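Local coordinates for bifunctional GH43-CE protein (Bacteroides eggerthii, PDB 6MLY), which probably hydrolyses xylan-type polysaccharides through a family 43 glycosidase domain and carries a second, esterase-like alpha/beta-hydrolase domain, at residues R609-A612 / A613-K616; N320-K323 / G324-A327; V255-P258 / D259-F263; V730-G733 / E734-V738; P678-M681 / T682-E685. All blocks are in the same frame, centred on the assembly; numbering follows the deposited sequence.

Interaction 1: R609-A612 / A613-K616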
loop_
_atom_site.group_PDB
_atom_site.type_symbol
_atom_site.label_atom_id
_atom_site.label_comp_id
_atom_site.label_asym_id
_atom_site.label_seq_id
_atom_site.Cartn_x
_atom_site.Cartn_y
_atom_site.Cartn_z
ATOM N N ARG A 609 -18.212 17.505 -2.758
ATOM C CA ARG A 609 -18.244 18.951 -2.921
ATOM C C ARG A 609 -17.423 19.587 -1.795
ATOM O O ARG A 609 -16.620 20.486 -2.032
ATOM C CB ARG A 609 -19.691 19.459 -2.947
ATOM C CG ARG A 609 -20.453 19.102 -4.219
ATOM C CD ARG A 609 -21.595 20.053 -4.534
ATOM N NE ARG A 609 -22.132 19.851 -5.872
ATOM C CZ ARG A 609 -23.063 18.950 -6.193
ATOM N NH1 ARG A 609 -23.482 18.080 -5.289
ATOM N NH2 ARG A 609 -23.570 18.915 -7.418
ATOM N N ALA A 610 -17.615 19.075 -0.576
ATOM C CA ALA A 610 -17.032 19.632 0.631
ATOM C C ALA A 610 -15.506 19.467 0.620
ATOM O O ALA A 610 -14.789 20.296 1.191
ATOM C CB ALA A 610 -17.650 18.968 1.835
ATOM N N ASN A 611 -15.023 18.398 -0.028
ATOM C CA ASN A 611 -13.599 18.083 -0.091
ATOM C C ASN A 611 -13.072 18.269 -1.520
ATOM O O ASN A 611 -12.030 17.720 -1.871
ATOM C CB ASN A 611 -13.330 16.668 0.427
ATOM C CG ASN A 611 -13.499 16.556 1.929
ATOM O OD1 ASN A 611 -12.514 16.575 2.677
ATOM N ND2 ASN A 611 -14.744 16.461 2.374
ATOM N N ALA A 612 -13.768 19.087 -2.320
ATOM C CA ALA A 612 -13.502 19.221 -3.760
ATOM C C ALA A 612 -12.094 19.787 -4.001
ATOM O O ALA A 612 -11.305 19.202 -4.752
ATOM C CB ALA A 612 -14.562 20.087 -4.398
ATOM N N ALA A 613 -11.795 20.919 -3.350
ATOM C CA ALA A 613 -10.517 21.638 -3.483
ATOM C C ALA A 613 -9.325 20.688 -3.280
ATOM O O ALA A 613 -8.314 20.790 -3.980
ATOM C CB ALA A 613 -10.476 22.783 -2.498
ATOM N N LYS A 614 -9.462 19.765 -2.324
ATOM C CA LYS A 614 -8.397 18.835 -1.929
ATOM C C LYS A 614 -8.019 17.896 -3.081
ATOM O O LYS A 614 -6.840 17.768 -3.400
ATOM C CB LYS A 614 -8.847 18.038 -0.702
ATOM C CG LYS A 614 -8.122 16.720 -0.474
ATOM C CD LYS A 614 -8.071 16.320 0.984
ATOM C CE LYS A 614 -9.438 16.165 1.616
ATOM N NZ LYS A 614 -9.339 16.104 3.093
ATOM N N TYR A 615 -9.023 17.238 -3.683
ATOM C CA TYR A 615 -8.819 16.183 -4.703
ATOM C C TYR A 615 -8.958 16.737 -6.130
ATOM O O TYR A 615 -9.132 15.963 -7.061
ATOM C CB TYR A 615 -9.807 15.029 -4.503
ATOM C CG TYR A 615 -9.767 14.362 -3.151
ATOM C CD1 TYR A 615 -8.739 13.502 -2.806
ATOM C CD2 TYR A 615 -10.774 14.566 -2.220
ATOM C CE1 TYR A 615 -8.702 12.874 -1.572
ATOM C CE2 TYR A 615 -10.757 13.945 -0.982
ATOM C CZ TYR A 615 -9.716 13.095 -0.657
ATOM O OH TYR A 615 -9.686 12.482 0.564
ATOM N N LYS A 616 -8.865 18.065 -6.289
ATOM C CA LYS A 616 -8.869 18.759 -7.589
ATOM C C LYS A 616 -10.162 18.437 -8.357
ATOM O O LYS A 616 -10.124 18.172 -9.564
ATOM C CB LYS A 616 -7.622 18.383 -8.404
ATOM C CG LYS A 616 -6.281 18.704 -7.749
ATOM C CD LYS A 616 -5.100 18.717 -8.711
ATOM C CE LYS A 616 -4.849 17.383 -9.387
ATOM N NZ LYS A 616 -3.725 17.442 -10.357
#

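Interaction 2: N320-K323 / G324-A327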
loop_
_atom_site.group_PDB
_atom_site.type_symbol
_atom_site.label_atom_id
_atom_site.label_comp_id
_atom_site.label_asym_id
_atom_site.label_seq_id
_atom_site.Cartn_x
_atom_site.Cartn_y
_atom_site.Cartn_z
ATOM N N ASN A 320 23.141 -1.557 -15.630
ATOM C CA ASN A 320 24.321 -1.367 -16.462
ATOM C C ASN A 320 25.537 -1.261 -15.549
ATOM O O ASN A 320 25.501 -0.514 -14.572
ATOM C CB ASN A 320 24.267 -0.079 -17.288
ATOM C CG ASN A 320 24.018 -0.300 -18.761
ATOM O OD1 ASN A 320 24.578 -1.214 -19.366
ATOM N ND2 ASN A 320 23.212 0.566 -19.345
ATOM N N ARG A 321 26.603 -1.979 -15.911
ATOM C CA ARG A 321 27.793 -2.083 -15.107
ATOM C C ARG A 321 29.009 -1.759 -15.980
ATOM O O ARG A 321 29.154 -2.308 -17.073
ATOM C CB ARG A 321 27.877 -3.484 -14.492
ATOM C CG ARG A 321 26.705 -3.846 -13.588
ATOM C CD ARG A 321 26.530 -2.906 -12.404
ATOM N NE ARG A 321 25.477 -3.344 -11.493
ATOM C CZ ARG A 321 24.216 -2.911 -11.505
ATOM N NH1 ARG A 321 23.846 -1.946 -12.332
ATOM N NH2 ARG A 321 23.328 -3.451 -10.690
ATOM N N LYS A 322 29.848 -0.837 -15.483
ATOM C CA LYS A 322 31.185 -0.557 -16.015
ATOM C C LYS A 322 32.133 -1.684 -15.577
ATOM O O LYS A 322 31.721 -2.612 -14.881
ATOM C CB LYS A 322 31.680 0.808 -15.518
ATOM C CG LYS A 322 32.047 0.874 -14.035
ATOM C CD LYS A 322 33.421 1.463 -13.743
ATOM C CE LYS A 322 33.873 1.230 -12.314
ATOM N NZ LYS A 322 35.334 1.424 -12.148
ATOM N N LYS A 323 33.409 -1.572 -15.963
ATOM C CA LYS A 323 34.434 -2.578 -15.659
ATOM C C LYS A 323 34.747 -2.587 -14.156
ATOM O O LYS A 323 35.179 -1.575 -13.595
ATOM C CB LYS A 323 35.703 -2.290 -16.469
ATOM C CG LYS A 323 36.780 -3.367 -16.413
ATOM C CD LYS A 323 36.302 -4.731 -16.884
ATOM C CE LYS A 323 37.162 -5.319 -17.982
ATOM N NZ LYS A 323 36.973 -4.606 -19.268
ATOM N N GLY A 324 34.530 -3.745 -13.519
ATOM C CA GLY A 324 34.856 -3.963 -12.106
ATOM C C GLY A 324 34.060 -3.059 -11.180
ATOM O O GLY A 324 34.629 -2.307 -10.396
ATOM N N GLU A 325 32.732 -3.146 -11.284
ATOM C CA GLU A 325 31.784 -2.401 -10.460
ATOM C C GLU A 325 30.999 -3.412 -9.619
ATOM O O GLU A 325 30.787 -4.536 -10.055
ATOM C CB GLU A 325 30.860 -1.584 -11.368
ATOM C CG GLU A 325 29.877 -0.684 -10.637
ATOM C CD GLU A 325 28.820 -0.054 -11.532
ATOM O OE1 GLU A 325 29.160 0.330 -12.672
ATOM O OE2 GLU A 325 27.653 0.043 -11.091
ATOM N N ARG A 326 30.580 -3.012 -8.416
ATOM C CA ARG A 326 29.682 -3.838 -7.620
ATOM C C ARG A 326 28.546 -4.342 -8.523
ATOM O O ARG A 326 27.877 -3.544 -9.195
ATOM C CB ARG A 326 29.122 -3.048 -6.431
ATOM C CG ARG A 326 29.846 -3.291 -5.116
ATOM C CD ARG A 326 28.904 -3.189 -3.933
ATOM N NE ARG A 326 27.873 -4.228 -3.952
ATOM C CZ ARG A 326 27.931 -5.378 -3.279
ATOM N NH1 ARG A 326 28.988 -5.662 -2.537
ATOM N NH2 ARG A 326 26.930 -6.239 -3.346
ATOM N N ALA A 327 28.337 -5.664 -8.541
ATOM C CA ALA A 327 27.277 -6.283 -9.337
ATOM C C ALA A 327 25.903 -5.771 -8.881
ATOM O O ALA A 327 25.052 -5.492 -9.715
ATOM C CB ALA A 327 27.361 -7.786 -9.246
#

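Interaction 3: V255-P258 / D259-F263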
loop_
_atom_site.group_PDB
_atom_site.type_symbol
_atom_site.label_atom_id
_atom_site.label_comp_id
_atom_site.label_asym_id
_atom_site.label_seq_id
_atom_site.Cartn_x
_atom_site.Cartn_y
_atom_site.Cartn_z
ATOM N N VAL A 255 25.479 9.921 20.982
ATOM C CA VAL A 255 26.530 10.289 20.045
ATOM C C VAL A 255 26.766 11.794 20.179
ATOM O O VAL A 255 25.820 12.559 20.340
ATOM C CB VAL A 255 26.194 9.924 18.589
ATOM C CG1 VAL A 255 24.866 10.518 18.144
ATOM C CG2 VAL A 255 27.312 10.344 17.648
ATOM N N ASP A 256 28.038 12.187 20.096
ATOM C CA ASP A 256 28.462 13.562 20.265
ATOM C C ASP A 256 28.950 14.084 18.912
ATOM O O ASP A 256 29.198 13.302 18.001
ATOM C CB ASP A 256 29.533 13.680 21.354
ATOM C CG ASP A 256 30.841 12.956 21.057
ATOM O OD1 ASP A 256 30.804 11.906 20.373
ATOM O OD2 ASP A 256 31.893 13.446 21.528
ATOM N N THR A 257 29.065 15.410 18.808
ATOM C CA THR A 257 29.621 16.081 17.642
ATOM C C THR A 257 31.003 16.615 18.003
ATOM O O THR A 257 31.258 16.907 19.167
ATOM C CB THR A 257 28.699 17.212 17.157
ATOM O OG1 THR A 257 28.623 18.207 18.180
ATOM C CG2 THR A 257 27.306 16.736 16.810
ATOM N N PRO A 258 31.926 16.783 17.029
ATOM C CA PRO A 258 33.256 17.325 17.316
ATOM C C PRO A 258 33.247 18.639 18.119
ATOM O O PRO A 258 34.170 18.879 18.897
ATOM C CB PRO A 258 33.897 17.539 15.931
ATOM C CG PRO A 258 32.772 17.343 14.925
ATOM C CD PRO A 258 31.756 16.453 15.607
ATOM N N ASP A 259 32.210 19.465 17.936
ATOM C CA ASP A 259 32.093 20.755 18.623
ATOM C C ASP A 259 31.389 20.586 19.978
ATOM O O ASP A 259 31.279 21.548 20.731
ATOM C CB ASP A 259 31.376 21.790 17.753
ATOM C CG ASP A 259 29.927 21.447 17.466
ATOM O OD1 ASP A 259 29.695 20.551 16.630
ATOM O OD2 ASP A 259 29.045 22.068 18.095
ATOM N N GLY A 260 30.899 19.375 20.271
ATOM C CA GLY A 260 30.533 18.979 21.633
ATOM C C GLY A 260 29.033 18.982 21.896
ATOM O O GLY A 260 28.619 18.867 23.049
ATOM N N ARG A 261 28.217 19.107 20.842
ATOM C CA ARG A 261 26.758 18.967 20.957
ATOM C C ARG A 261 26.411 17.480 21.093
ATOM O O ARG A 261 27.030 16.638 20.443
ATOM C CB ARG A 261 26.044 19.565 19.740
ATOM C CG ARG A 261 26.080 21.084 19.669
ATOM C CD ARG A 261 25.628 21.579 18.310
ATOM N NE ARG A 261 26.547 21.159 17.260
ATOM C CZ ARG A 261 26.250 21.120 15.967
ATOM N NH1 ARG A 261 25.024 21.401 15.556
ATOM N NH2 ARG A 261 27.185 20.790 15.093
ATOM N N TRP A 262 25.407 17.177 21.926
ATOM C CA TRP A 262 24.981 15.800 22.168
ATOM C C TRP A 262 23.599 15.526 21.550
ATOM O O TRP A 262 22.735 16.415 21.433
ATOM C CB TRP A 262 25.021 15.486 23.667
ATOM C CG TRP A 262 26.411 15.365 24.205
ATOM C CD1 TRP A 262 27.198 16.371 24.686
ATOM C CD2 TRP A 262 27.191 14.160 24.314
ATOM N NE1 TRP A 262 28.407 15.875 25.094
ATOM C CE2 TRP A 262 28.433 14.523 24.879
ATOM C CE3 TRP A 262 26.962 12.815 23.997
ATOM C CZ2 TRP A 262 29.442 13.592 25.121
ATOM C CZ3 TRP A 262 27.958 11.895 24.245
ATOM C CH2 TRP A 262 29.180 12.282 24.800
ATOM N N PHE A 263 23.421 14.263 21.145
ATOM C CA PHE A 263 22.211 13.747 20.541
ATOM C C PHE A 263 21.966 12.325 21.054
ATOM O O PHE A 263 22.907 11.620 21.411
ATOM C CB PHE A 263 22.337 13.758 19.015
ATOM C CG PHE A 263 22.355 15.133 18.398
ATOM C CD1 PHE A 263 23.547 15.818 18.220
ATOM C CD2 PHE A 263 21.176 15.744 17.996
ATOM C CE1 PHE A 263 23.559 17.084 17.654
ATOM C CE2 PHE A 263 21.191 17.010 17.430
ATOM C CZ PHE A 263 22.381 17.679 17.261
#

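Interaction 4: V730-G733 / E734-V738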
loop_
_atom_site.group_PDB
_atom_site.type_symbol
_atom_site.label_atom_id
_atom_site.label_comp_id
_atom_site.label_asym_id
_atom_site.label_seq_id
_atom_site.Cartn_x
_atom_site.Cartn_y
_atom_site.Cartn_z
ATOM N N VAL A 730 -30.974 6.071 -20.421
ATOM C CA VAL A 730 -31.302 4.743 -19.934
ATOM C C VAL A 730 -30.869 3.733 -20.999
ATOM O O VAL A 730 -31.096 3.963 -22.182
ATOM C CB VAL A 730 -32.799 4.612 -19.607
ATOM C CG1 VAL A 730 -33.131 3.227 -19.071
ATOM C CG2 VAL A 730 -33.255 5.686 -18.632
ATOM N N ILE A 731 -30.246 2.633 -20.554
ATOM C CA ILE A 731 -29.714 1.579 -21.435
ATOM C C ILE A 731 -30.118 0.209 -20.873
ATOM O O ILE A 731 -30.021 -0.017 -19.666
ATOM C CB ILE A 731 -28.184 1.700 -21.578
ATOM C CG1 ILE A 731 -27.752 3.123 -21.950
ATOM C CG2 ILE A 731 -27.657 0.668 -22.566
ATOM C CD1 ILE A 731 -26.255 3.296 -22.121
ATOM N N HIS A 732 -30.542 -0.704 -21.757
ATOM C CA HIS A 732 -31.096 -1.994 -21.345
ATOM C C HIS A 732 -31.121 -2.981 -22.515
ATOM O O HIS A 732 -31.571 -2.649 -23.611
ATOM C CB HIS A 732 -32.513 -1.829 -20.778
ATOM C CG HIS A 732 -32.869 -2.866 -19.768
ATOM N ND1 HIS A 732 -33.380 -2.542 -18.529
ATOM C CD2 HIS A 732 -32.760 -4.211 -19.791
ATOM C CE1 HIS A 732 -33.583 -3.643 -17.838
ATOM N NE2 HIS A 732 -33.208 -4.680 -18.588
ATOM N N GLY A 733 -30.667 -4.209 -22.248
ATOM C CA GLY A 733 -30.696 -5.304 -23.208
ATOM C C GLY A 733 -32.093 -5.881 -23.375
ATOM O O GLY A 733 -32.937 -5.749 -22.483
ATOM N N GLU A 734 -32.320 -6.535 -24.524
ATOM C CA GLU A 734 -33.599 -7.148 -24.888
ATOM C C GLU A 734 -33.706 -8.577 -24.332
ATOM O O GLU A 734 -34.780 -9.163 -24.354
ATOM C CB GLU A 734 -33.753 -7.167 -26.410
ATOM C CG GLU A 734 -33.998 -5.797 -27.021
ATOM C CD GLU A 734 -34.434 -5.827 -28.476
ATOM O OE1 GLU A 734 -33.795 -6.548 -29.273
ATOM O OE2 GLU A 734 -35.424 -5.142 -28.806
ATOM N N ALA A 735 -32.587 -9.125 -23.842
ATOM C CA ALA A 735 -32.507 -10.489 -23.297
ATOM C C ALA A 735 -31.901 -10.463 -21.882
ATOM O O ALA A 735 -31.030 -11.269 -21.550
ATOM C CB ALA A 735 -31.706 -11.358 -24.234
ATOM N N ASP A 736 -32.386 -9.526 -21.059
ATOM C CA ASP A 736 -32.000 -9.358 -19.670
ATOM C C ASP A 736 -33.000 -10.111 -18.783
ATOM O O ASP A 736 -34.161 -9.717 -18.685
ATOM C CB ASP A 736 -31.955 -7.870 -19.325
ATOM C CG ASP A 736 -31.216 -7.552 -18.042
ATOM O OD1 ASP A 736 -31.341 -8.340 -17.078
ATOM O OD2 ASP A 736 -30.520 -6.519 -18.022
ATOM N N THR A 737 -32.527 -11.167 -18.113
ATOM C CA THR A 737 -33.396 -12.187 -17.518
ATOM C C THR A 737 -33.576 -11.989 -16.003
ATOM O O THR A 737 -34.301 -12.764 -15.383
ATOM C CB THR A 737 -32.867 -13.591 -17.835
ATOM O OG1 THR A 737 -31.483 -13.672 -17.482
ATOM C CG2 THR A 737 -33.038 -13.950 -19.295
ATOM N N VAL A 738 -32.945 -10.970 -15.406
ATOM C CA VAL A 738 -33.137 -10.698 -13.967
ATOM C C VAL A 738 -33.904 -9.380 -13.796
ATOM O O VAL A 738 -34.808 -9.308 -12.961
ATOM C CB VAL A 738 -31.818 -10.717 -13.160
ATOM C CG1 VAL A 738 -31.131 -12.072 -13.237
ATOM C CG2 VAL A 738 -30.853 -9.616 -13.561
#

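Interaction 5: P678-M681 / T682-E685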
loop_
_atom_site.group_PDB
_atom_site.type_symbol
_atom_site.label_atom_id
_atom_site.label_comp_id
_atom_site.label_asym_id
_atom_site.label_seq_id
_atom_site.Cartn_x
_atom_site.Cartn_y
_atom_site.Cartn_z
ATOM N N PRO A 678 -33.548 -1.581 -12.014
ATOM C CA PRO A 678 -34.945 -1.734 -11.605
ATOM C C PRO A 678 -35.494 -0.367 -11.174
ATOM O O PRO A 678 -34.725 0.474 -10.712
ATOM C CB PRO A 678 -34.859 -2.749 -10.451
ATOM C CG PRO A 678 -33.478 -2.542 -9.859
ATOM C CD PRO A 678 -32.602 -2.121 -11.021
ATOM N N ILE A 679 -36.800 -0.147 -11.344
ATOM C CA ILE A 679 -37.402 1.167 -11.095
ATOM C C ILE A 679 -38.692 1.000 -10.279
ATOM O O ILE A 679 -38.807 1.535 -9.170
ATOM C CB ILE A 679 -37.612 1.925 -12.425
ATOM C CG1 ILE A 679 -36.364 2.717 -12.831
ATOM C CG2 ILE A 679 -38.834 2.831 -12.372
ATOM C CD1 ILE A 679 -35.350 1.936 -13.640
ATOM N N ASP A 680 -39.661 0.268 -10.838
ATOM C CA ASP A 680 -40.982 0.138 -10.238
ATOM C C ASP A 680 -41.185 -1.315 -9.805
ATOM O O ASP A 680 -41.480 -2.175 -10.634
ATOM C CB ASP A 680 -42.069 0.599 -11.211
ATOM C CG ASP A 680 -43.463 0.639 -10.612
ATOM O OD1 ASP A 680 -43.578 0.748 -9.374
ATOM O OD2 ASP A 680 -44.421 0.564 -11.393
ATOM N N MET A 681 -41.046 -1.571 -8.499
ATOM C CA MET A 681 -41.102 -2.930 -7.975
ATOM C C MET A 681 -42.565 -3.375 -7.834
ATOM O O MET A 681 -42.827 -4.546 -7.555
ATOM C CB MET A 681 -40.392 -3.056 -6.622
ATOM C CG MET A 681 -39.029 -2.372 -6.556
ATOM S SD MET A 681 -37.985 -2.618 -8.018
ATOM C CE MET A 681 -36.898 -1.203 -7.844
ATOM N N THR A 682 -43.510 -2.449 -8.050
ATOM C CA THR A 682 -44.942 -2.773 -8.088
ATOM C C THR A 682 -45.271 -3.526 -9.385
ATOM O O THR A 682 -46.320 -4.161 -9.480
ATOM C CB THR A 682 -45.820 -1.522 -7.947
ATOM O OG1 THR A 682 -45.741 -0.768 -9.155
ATOM C CG2 THR A 682 -45.428 -0.637 -6.784
ATOM N N ARG A 683 -44.371 -3.444 -10.374
ATOM C CA ARG A 683 -44.521 -4.123 -11.656
ATOM C C ARG A 683 -43.203 -4.803 -12.047
ATOM O O ARG A 683 -42.829 -4.815 -13.221
ATOM C CB ARG A 683 -44.964 -3.111 -12.717
ATOM C CG ARG A 683 -46.236 -2.359 -12.349
ATOM C CD ARG A 683 -46.712 -1.435 -13.444
ATOM N NE ARG A 683 -45.987 -0.177 -13.455
ATOM C CZ ARG A 683 -45.699 0.519 -14.549
ATOM N NH1 ARG A 683 -45.962 0.026 -15.746
ATOM N NH2 ARG A 683 -45.141 1.709 -14.442
ATOM N N MET A 684 -42.518 -5.380 -11.051
ATOM C CA MET A 684 -41.225 -6.034 -11.248
ATOM C C MET A 684 -41.433 -7.466 -11.750
ATOM O O MET A 684 -40.571 -8.001 -12.444
ATOM C CB MET A 684 -40.419 -6.072 -9.948
ATOM C CG MET A 684 -38.933 -6.308 -10.166
ATOM S SD MET A 684 -38.111 -4.947 -11.035
ATOM C CE MET A 684 -37.054 -5.877 -12.140
ATOM N N GLU A 685 -42.568 -8.071 -11.378
ATOM C CA GLU A 685 -42.901 -9.457 -11.719
ATOM C C GLU A 685 -43.817 -9.460 -12.947
ATOM O O GLU A 685 -44.919 -8.906 -12.899
ATOM C CB GLU A 685 -43.579 -10.144 -10.527
ATOM C CG GLU A 685 -43.242 -11.622 -10.380
ATOM C CD GLU A 685 -43.902 -12.547 -11.391
ATOM O OE1 GLU A 685 -45.146 -12.673 -11.366
ATOM O OE2 GLU A 685 -43.169 -13.144 -12.203
#

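Interaction 1: R609-A612 / A613-K616
Asn611 and Lys614 run alongside one another in the same direction on the turn that follows helix 596-610 in the esterase-like alpha/beta-hydrolase domain. Lys614 NZ gives a weak hydrogen bond to Asn611 OD1 at 3.2 Å. The lysine gets there with CG anti to the backbone N (chi1 158°) and one bend, at chi3, that brings CE and NZ up to Asn611 OD1. Beneath this pair, the backbone bonds are equally slack: Lys614 N reaches Asn611 O at 3.3 Å and Tyr615 N reaches Ala612 O at 3.2 Å, both weak, as expected where the chain has just left helical geometry at Asn611. Asn611 O also meets Tyr615 CD2 at 3.4 Å, approaching the ring obliquely, while the side chains touch at Asn611 CB and Tyr615 CE2, 4.0 Å apart. In the next shell, Asn611 ND2 hydrogen-bonds Phe607 O one turn back in the helix, which probably fixes the rotation of the amide and so presents OD1 to the lysine. Arg609, at the end of the helix, is tied by NH2 to Arg668 O. Tyr615 is buried, edge-to-face with Trp519, and Lys616 makes a backbone hydrogen bond to Tyr546. The lysine's aliphatic part covers one face of the tyrosine: Lys614 CG stands 3.7 Å above the Tyr615 ring plane, over its centre.

Interaction 2: N320-K323 / G324-A327
Arg321 and Ala327 tie together the open end of this loop, which belongs to the concanavalin A-like part of the protein. The guanidinium grips one backbone oxygen side-on: Arg321 NE and Arg321 NH2 each lie 2.8 Å from Ala327 O, and both approach from the same face of its carbonyl plane. Arg321 NH1 turns back to its own neighbour, Asn320 O, at 3.1 Å, and also forms a salt bridge with Asp317. Glu325 fills the middle. With CG anti to the backbone N (chi1 -176°) and the chain extended, its OE1 receives Lys322 N at 3.1 Å in a fairly straight bond (162°), from above the carboxylate plane. Its OE2 rests against Arg321 CD at 3.4 Å, with no N-H aimed at it. With alanine in place of Arg321, Ala327 O and Asp317 would probably lose their partner and the two arms of the loop could part. The far end, where the chain reverses at Lys323 and Gly324, is held more loosely, with a weak bond from Lys322 NZ to Lys323 O, 3.3 Å away. The loop runs between strands 275-282 and 333-335, with Arg321 resting on Pro329 and Leu345.

Interaction 3: V255-P258 / D259-F263
Val255 pairs with Phe263 where a beta hairpin nears its turn in the family 43 catalytic domain, a fold known as a five-bladed beta-propeller. Val255 N bonds Phe263 O at 3.1 Å (168°), the return bond runs from Phe263 N to Val255 O, and Val255 CG1 packs on Phe263 CB. Asp256, in the next, non-hydrogen-bonded pair, lays its CB over the face of Trp262, 3.5 Å from the centroid of the six-membered ring, a CH-pi contact 1° off the ring normal; its carboxylate is held by a salt bridge to Arg37. Thr257 starts a type I turn with a G1 beta bulge at Gly260: its O takes Gly260 N at 2.7 Å, and its N gives to Arg261 O at 2.9 Å. Set between backbone N and carbonyl carbon (chi1 64°), Thr257 OG1 turns inward to accept Arg261 N at 2.8 Å, while CG2 meets the Phe263 ring edge and covers a face of the Arg261 guanidinium. Pro258 rounds the corner before Asp259, whose carboxylate is bridged by Arg261, NE to OD2 at 2.8 Å. Strands 250-256 and 262-269 join beside strands 34-38 and 41-45, where Met35 and Tyr42 pack on Val255, and Trp262 meets Trp284 edge-to-face.

Interaction 4: V730-G733 / E734-V738
Asp736 OD2 is approached by two histidines: it is hydrogen-bonded to His768 ND1, and it lies 3.3 Å from His732 NE2, oblique to the imidazole ring. Across the loop, the side chains of His732 and Asp736 meet nearly perpendicular, with ring and carboxylate planes 55° apart. The methylene makes the flatter approach, Asp736 CB meeting the edge of the imidazole in its plane, 3.5 Å from His732 NE2. Asp736 CG is anti to the backbone N (chi1 -164°), which carries the carboxylate back toward the histidine as the chain turns out of strand 727-733. The ring itself is pinned at both nitrogens, His732 NE2 donating to Val739 O and His732 ND1 hydrogen-bonded to Ser744 OG on helix 741-752, while Asp736 OD1 accepts a weak bond from Val739 N, so the backbone around Val739 touches both partners. Were His732 an alanine, Val739 O and Ser744 OG would probably be left without their mate and a gap would open beside the aspartate, its carboxylate less firmly placed. Asp736 has the place of the acid in a probable Ser628-His768-Asp736 triad, the arrangement of alpha/beta-hydrolases; the geometry is consistent with His732 acting as a second-shell residue that helps orient it toward His768.

Interaction 5: P678-M681 / T682-E685
Arg683 curls round one oxygen of Asp680 in the loop that follows strand 671-675 of the alpha/beta-hydrolase domain. Starting at the backbone, its CB lies 3.9 Å from Asp680 OD2; CG comes to 3.6 Å of the same oxygen and CD runs past it. The bend at chi3 (-81°) turns the guanidinium back, so that Arg683 NE meets Asp680 OD2 at 2.7 Å, nearly along the carboxylate's C-O axis, in a salt bridge. NH2 adds a weak bond to that oxygen, and the guanidinium and carboxylate planes stand 65° apart. The charged group also makes a cation-pi contact with Phe746. The other oxygen serves the neighbour: Thr682 OG1 donates to Asp680 OD1 at 2.7 Å on the syn side, but well out of the carboxylate plane, and Thr682 N adds a weak bond of the Asx-turn kind. Arg683 N closes the backbone turn on Asp680 O at 3.2 Å. One aspartate therefore binds both following residues and is held by both its oxygens, while Gln743 OE1 takes the backbone N-H of Asp680 and of Ile679. On the apolar side, Met681 and Met684 extend in parallel, their SD atoms 3.8 Å apart, and Met684 SD also rests 4.0 Å from Pro678 CB. The turn is wedged among helices: Met681 packs against Leu712 of helix 709-714 and Glu697 of helix 696-701, Thr682 touches Leu709 and Leu712, and Ile679 and Met684 reach Phe747 and Gln743 of helix 741-752.

How the interactions relate
Interactions 4 and 5 are neighbours in the esterase-like domain, their centres 14 Å apart; they touch where Met684 CE packs 4.2 Å from Val738 O. Both adjoin the probable Ser628-His768-Asp736 triad: interaction 4 contains its acid, and Pro678 of interaction 5 packs against its residues. Interaction 1 shares that domain but stands off at a surface turn, its centre about 36 Å from that of interaction 4. The other two belong to the remaining parts of the chain, interaction 3 to the glycosidase propeller and interaction 2 to the concanavalin A-like part, their centres about 38 Å apart. Interactions 3 and 5 lie on opposite sides of the molecule, about 78 Å between centres.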